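Local coordinates for protein hydrazine synthase subunit beta (Candidatus Kuenenia stuttgartiensis, PDB 5C2V) that forms part of the hydrazine synthase complex, which condenses nitric oxide with ammonium, and may modulate passage of the hydroxylamine intermediate between the other two subunits' active sites, at residues A220-I232 / A242-P256. Residues are numbered along the deposited sequence; the frame is centred on the assembly and turned at random.
Sequences AENGQVFTNNVTI and ARLPLDDLNNYDGNP. With BET (trimethyl glycine), chain R.
The Tyr-252 ring reaches across to the turn at Asn-222 and Gly-223: the Asn-222 carbonyl carbon lies at the ring edge, while Asp-248 O sits over one face, offset toward the rim. The Arg-243 guanidinium has the carboxylate carbon of trimethyl glycine in its plane at the edge, NH2 to OXT 2.9 Å; NH2 also forms a salt bridge with Asp-299. Gly-223 N gives Tyr-252 OH a weak, bent hydrogen bond (2.8 Å), and a water bridges Asn-222 N to Leu-249 O. The amide of Asn-228 and the carboxylate of Asp-247 stand almost perpendicular, planes 89° apart. With CG beside its own backbone N (chi1 -54°), Asp-247 presents the syn lone pair of OD2 to Asn-228 N at 2.7 Å in a nearly straight bond; its OD1 takes Asp-253 N, so one carboxylate ties strand 226-234 to the loop 246-255. Asn-255 N approaches Asn-228 OD1 from above the amide plane (3.1 Å), and the same oxygen is held by Gln-209. Beyond this, Leu-246 N bonds Asn-228 O, and Val-230 and Ile-232 make paired antiparallel bonds with Leu-244 and Ala-242. Val-230 CG1 meets Leu-246 CD2 at 3.7 Å, the side chains crossing at about a right angle. On the other face Thr-231 and Arg-243 run side by side, Thr-231 OG1 3.5 Å from Arg-243 CG and hydrogen-bonded to His-208 NE2. This is the outer hairpin of a four-stranded propeller blade: strand 203-211 flanks 226-234, helix 283-291 packs on Ile-232 and Leu-244, and Leu-246 and Pro-256 touch Ile-270 of strand 267-272 in the next blade.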
loop_
_atom_site.group_PDB
_atom_site.type_symbol
_atom_site.label_atom_id
_atom_site.label_comp_id
_atom_site.label_asym_id
_atom_site.label_seq_id
_atom_site.Cartn_x
_atom_site.Cartn_y
_atom_site.Cartn_z
ATOM N N ALA B 220 -25.570 19.918 12.689
ATOM C CA ALA B 220 -26.220 18.742 13.260
ATOM C C ALA B 220 -25.433 17.448 13.046
ATOM O O ALA B 220 -25.810 16.395 13.561
ATOM C CB ALA B 220 -27.623 18.596 12.691
ATOM N N GLU B 221 -24.340 17.524 12.292
ATOM C CA GLU B 221 -23.638 16.316 11.860
ATOM C C GLU B 221 -22.717 15.736 12.924
ATOM O O GLU B 221 -22.209 16.459 13.784
ATOM C CB GLU B 221 -22.843 16.585 10.580
ATOM C CG GLU B 221 -23.700 16.701 9.322
ATOM C CD GLU B 221 -24.245 18.100 9.101
ATOM O OE1 GLU B 221 -24.255 18.897 10.061
ATOM O OE2 GLU B 221 -24.665 18.402 7.964
ATOM N N ASN B 222 -22.507 14.424 12.846
ATOM C CA ASN B 222 -21.624 13.706 13.759
ATOM C C ASN B 222 -21.979 13.931 15.226
ATOM O O ASN B 222 -21.100 13.940 16.085
ATOM C CB ASN B 222 -20.168 14.103 13.510
ATOM C CG ASN B 222 -19.595 13.461 12.260
ATOM O OD1 ASN B 222 -19.911 13.861 11.139
ATOM N ND2 ASN B 222 -18.725 12.476 12.447
ATOM N N GLY B 223 -23.268 14.115 15.499
ATOM C CA GLY B 223 -23.755 14.327 16.851
ATOM C C GLY B 223 -23.063 15.457 17.591
ATOM O O GLY B 223 -22.647 15.292 18.738
ATOM N N GLN B 224 -22.939 16.607 16.933
ATOM C CA GLN B 224 -22.242 17.751 17.517
ATOM C C GLN B 224 -22.968 18.305 18.740
ATOM O O GLN B 224 -22.343 18.822 19.664
ATOM C CB GLN B 224 -22.066 18.865 16.482
ATOM C CG GLN B 224 -21.346 20.086 17.038
ATOM C CD GLN B 224 -21.767 21.376 16.373
ATOM O OE1 GLN B 224 -22.155 21.389 15.209
ATOM N NE2 GLN B 224 -21.703 22.471 17.119
ATOM N N VAL B 225 -24.291 18.204 18.735
ATOM C CA VAL B 225 -25.093 18.708 19.841
ATOM C C VAL B 225 -25.498 17.564 20.762
ATOM O O VAL B 225 -25.102 17.522 21.927
ATOM C CB VAL B 225 -26.347 19.445 19.338
ATOM C CG1 VAL B 225 -27.166 19.958 20.512
ATOM C CG2 VAL B 225 -25.951 20.591 18.418
ATOM N N PHE B 226 -26.292 16.639 20.234
ATOM C CA PHE B 226 -26.709 15.467 20.992
ATOM C C PHE B 226 -26.319 14.159 20.317
ATOM O O PHE B 226 -26.415 14.023 19.096
ATOM C CB PHE B 226 -28.223 15.479 21.211
ATOM C CG PHE B 226 -28.660 16.270 22.406
ATOM C CD1 PHE B 226 -28.468 15.778 23.686
ATOM C CD2 PHE B 226 -29.276 17.499 22.249
ATOM C CE1 PHE B 226 -28.875 16.501 24.788
ATOM C CE2 PHE B 226 -29.685 18.228 23.348
ATOM C CZ PHE B 226 -29.485 17.727 24.618
ATOM N N THR B 227 -25.871 13.201 21.120
ATOM C CA THR B 227 -25.792 11.813 20.683
ATOM C C THR B 227 -26.706 11.009 21.589
ATOM O O THR B 227 -27.019 11.442 22.693
ATOM C CB THR B 227 -24.360 11.244 20.736
ATOM O OG1 THR B 227 -23.911 11.190 22.096
ATOM C CG2 THR B 227 -23.409 12.101 19.918
ATOM N N ASN B 228 -27.155 9.852 21.124
ATOM C CA ASN B 228 -28.054 9.037 21.926
ATOM C C ASN B 228 -27.401 7.729 22.337
ATOM O O ASN B 228 -26.861 7.005 21.500
ATOM C CB ASN B 228 -29.343 8.782 21.162
ATOM C CG ASN B 228 -30.059 10.067 20.800
ATOM O OD1 ASN B 228 -30.893 10.560 21.558
ATOM N ND2 ASN B 228 -29.746 10.609 19.629
ATOM N N ASN B 229 -27.451 7.427 23.630
ATOM C CA ASN B 229 -26.641 6.346 24.172
ATOM C C ASN B 229 -27.359 5.424 25.151
ATOM O O ASN B 229 -28.317 5.818 25.821
ATOM C CB ASN B 229 -25.405 6.932 24.859
ATOM C CG ASN B 229 -24.615 7.852 23.952
ATOM O OD1 ASN B 229 -24.856 9.060 23.911
ATOM N ND2 ASN B 229 -23.666 7.287 23.214
ATOM N N VAL B 230 -26.874 4.189 25.219
ATOM C CA VAL B 230 -27.280 3.240 26.244
ATOM C C VAL B 230 -26.045 2.863 27.060
ATOM O O VAL B 230 -24.979 2.592 26.502
ATOM C CB VAL B 230 -27.937 1.979 25.637
ATOM C CG1 VAL B 230 -27.080 1.409 24.515
ATOM C CG2 VAL B 230 -28.200 0.934 26.713
ATOM N N THR B 231 -26.180 2.872 28.381
ATOM C CA THR B 231 -25.046 2.605 29.256
ATOM C C THR B 231 -25.231 1.322 30.060
ATOM O O THR B 231 -26.253 1.129 30.719
ATOM C CB THR B 231 -24.799 3.778 30.225
ATOM O OG1 THR B 231 -24.366 4.925 29.483
ATOM C CG2 THR B 231 -23.731 3.417 31.248
ATOM N N ILE B 232 -24.230 0.450 29.989
ATOM C CA ILE B 232 -24.221 -0.788 30.753
ATOM C C ILE B 232 -23.298 -0.661 31.959
ATOM O O ILE B 232 -22.102 -0.409 31.811
ATOM C CB ILE B 232 -23.768 -1.982 29.892
ATOM C CG1 ILE B 232 -24.547 -2.020 28.575
ATOM C CG2 ILE B 232 -23.930 -3.285 30.660
ATOM C CD1 ILE B 232 -26.039 -2.181 28.754
ATOM N N ALA B 242 -20.059 1.556 31.174
ATOM C CA ALA B 242 -19.805 1.581 29.739
ATOM C C ALA B 242 -20.870 2.365 28.991
ATOM O O ALA B 242 -22.007 1.921 28.867
ATOM C CB ALA B 242 -19.718 0.161 29.197
ATOM N N ARG B 243 -20.483 3.525 28.475
ATOM C CA ARG B 243 -21.382 4.346 27.679
ATOM C C ARG B 243 -21.255 3.956 26.212
ATOM O O ARG B 243 -20.186 4.092 25.618
ATOM C CB ARG B 243 -21.071 5.831 27.878
ATOM C CG ARG B 243 -21.196 6.296 29.323
ATOM C CD ARG B 243 -20.515 7.638 29.544
ATOM N NE ARG B 243 -19.059 7.515 29.572
ATOM C CZ ARG B 243 -18.221 8.548 29.570
ATOM N NH1 ARG B 243 -18.691 9.788 29.537
ATOM N NH2 ARG B 243 -16.912 8.340 29.599
ATOM N N LEU B 244 -22.344 3.462 25.632
ATOM C CA LEU B 244 -22.303 2.949 24.268
ATOM C C LEU B 244 -23.273 3.693 23.355
ATOM O O LEU B 244 -24.356 4.085 23.785
ATOM C CB LEU B 244 -22.612 1.449 24.263
ATOM C CG LEU B 244 -21.608 0.565 25.007
ATOM C CD1 LEU B 244 -22.014 -0.899 24.929
ATOM C CD2 LEU B 244 -20.202 0.764 24.457
ATOM N N PRO B 245 -22.885 3.884 22.084
ATOM C CA PRO B 245 -23.694 4.631 21.115
ATOM C C PRO B 245 -24.933 3.866 20.664
ATOM O O PRO B 245 -24.881 2.643 20.574
ATOM C CB PRO B 245 -22.728 4.834 19.946
ATOM C CG PRO B 245 -21.819 3.656 20.021
ATOM C CD PRO B 245 -21.627 3.398 21.489
ATOM N N LEU B 246 -26.047 4.567 20.472
ATOM C CA LEU B 246 -27.194 4.016 19.752
ATOM C C LEU B 246 -27.288 4.469 18.291
ATOM O O LEU B 246 -28.181 4.037 17.563
ATOM C CB LEU B 246 -28.491 4.368 20.479
ATOM C CG LEU B 246 -28.708 3.625 21.797
ATOM C CD1 LEU B 246 -29.811 4.277 22.613
ATOM C CD2 LEU B 246 -29.029 2.163 21.521
ATOM N N ASP B 247 -26.370 5.329 17.859
ATOM C CA ASP B 247 -26.536 6.031 16.587
ATOM C C ASP B 247 -25.628 5.544 15.460
ATOM O O ASP B 247 -24.494 5.127 15.696
ATOM C CB ASP B 247 -26.303 7.532 16.784
ATOM C CG ASP B 247 -27.165 8.121 17.882
ATOM O OD1 ASP B 247 -28.372 7.804 17.934
ATOM O OD2 ASP B 247 -26.635 8.912 18.690
ATOM N N ASP B 248 -26.141 5.605 14.235
ATOM C CA ASP B 248 -25.297 5.504 13.050
ATOM C C ASP B 248 -24.706 6.882 12.782
ATOM O O ASP B 248 -24.994 7.834 13.509
ATOM C CB ASP B 248 -26.089 5.013 11.833
ATOM C CG ASP B 248 -26.649 3.618 12.021
ATOM O OD1 ASP B 248 -26.101 2.861 12.846
ATOM O OD2 ASP B 248 -27.636 3.271 11.337
ATOM N N LEU B 249 -23.887 6.998 11.742
ATOM C CA LEU B 249 -23.323 8.293 11.388
ATOM C C LEU B 249 -24.424 9.237 10.923
ATOM O O LEU B 249 -24.565 10.343 11.441
ATOM C CB LEU B 249 -22.259 8.150 10.298
ATOM C CG LEU B 249 -21.617 9.460 9.831
ATOM C CD1 LEU B 249 -20.801 10.090 10.947
ATOM C CD2 LEU B 249 -20.762 9.242 8.594
ATOM N N ASN B 250 -25.184 8.799 9.926
ATOM C CA ASN B 250 -26.294 9.580 9.396
ATOM C C ASN B 250 -27.673 9.190 9.945
ATOM O O ASN B 250 -28.685 9.760 9.539
ATOM C CB ASN B 250 -26.291 9.496 7.869
ATOM C CG ASN B 250 -25.005 10.029 7.262
ATOM O OD1 ASN B 250 -24.851 11.235 7.066
ATOM N ND2 ASN B 250 -24.069 9.132 6.973
ATOM N N ASN B 251 -27.717 8.220 10.856
ATOM C CA ASN B 251 -28.985 7.783 11.444
ATOM C C ASN B 251 -28.915 7.709 12.970
ATOM O O ASN B 251 -28.127 6.946 13.529
ATOM C CB ASN B 251 -29.400 6.425 10.872
ATOM C CG ASN B 251 -30.895 6.172 10.985
ATOM O OD1 ASN B 251 -31.558 6.678 11.891
ATOM N ND2 ASN B 251 -31.432 5.382 10.061
ATOM N N TYR B 252 -29.751 8.496 13.637
ATOM C CA TYR B 252 -29.710 8.608 15.092
ATOM C C TYR B 252 -31.013 8.114 15.710
ATOM O O TYR B 252 -32.062 8.178 15.072
ATOM C CB TYR B 252 -29.449 10.061 15.506
ATOM C CG TYR B 252 -28.101 10.598 15.072
ATOM C CD1 TYR B 252 -27.843 10.887 13.740
ATOM C CD2 TYR B 252 -27.090 10.825 15.996
ATOM C CE1 TYR B 252 -26.620 11.374 13.339
ATOM C CE2 TYR B 252 -25.858 11.313 15.603
ATOM C CZ TYR B 252 -25.629 11.584 14.272
ATOM O OH TYR B 252 -24.407 12.071 13.872
ATOM N N ASP B 253 -30.963 7.637 16.951
ATOM C CA ASP B 253 -32.199 7.269 17.627
ATOM C C ASP B 253 -32.570 8.384 18.588
ATOM O O ASP B 253 -32.008 8.477 19.668
ATOM C CB ASP B 253 -32.031 5.957 18.403
ATOM C CG ASP B 253 -31.962 4.743 17.502
ATOM O OD1 ASP B 253 -32.642 4.734 16.459
ATOM O OD2 ASP B 253 -31.230 3.790 17.843
ATOM N N GLY B 254 -33.574 9.177 18.233
ATOM C CA GLY B 254 -33.934 10.330 19.036
ATOM C C GLY B 254 -34.587 9.964 20.351
ATOM O O GLY B 254 -35.597 9.262 20.358
ATOM N N ASN B 255 -34.033 10.462 21.453
ATOM C CA ASN B 255 -34.654 10.315 22.767
ATOM C C ASN B 255 -35.062 8.880 23.106
ATOM O O ASN B 255 -36.247 8.554 23.071
ATOM C CB ASN B 255 -35.879 11.228 22.865
ATOM C CG ASN B 255 -35.560 12.671 22.529
ATOM O OD1 ASN B 255 -36.106 13.235 21.580
ATOM N ND2 ASN B 255 -34.677 13.282 23.313
ATOM N N PRO B 256 -34.085 8.007 23.395
ATOM C CA PRO B 256 -34.438 6.646 23.814
ATOM C C PRO B 256 -35.134 6.660 25.174
ATOM O O PRO B 256 -34.667 7.358 26.073
ATOM C CB PRO B 256 -33.081 5.941 23.888
ATOM C CG PRO B 256 -32.114 7.041 24.192
ATOM C CD PRO B 256 -32.632 8.248 23.454
HETATM N N BET R . -14.324 13.201 31.475
HETATM C CA BET R . -15.777 13.199 31.014
HETATM C C BET R . -16.088 11.840 30.185
HETATM O O BET R . -16.299 12.032 28.961
HETATM O OXT BET R . -16.082 10.791 30.870
HETATM C C1 BET R . -13.843 14.624 31.671
HETATM C C2 BET R . -13.411 12.538 30.442
HETATM C C3 BET R . -14.198 12.519 32.827
HETATM O O HOH W 1 -23.788 13.165 10.537
#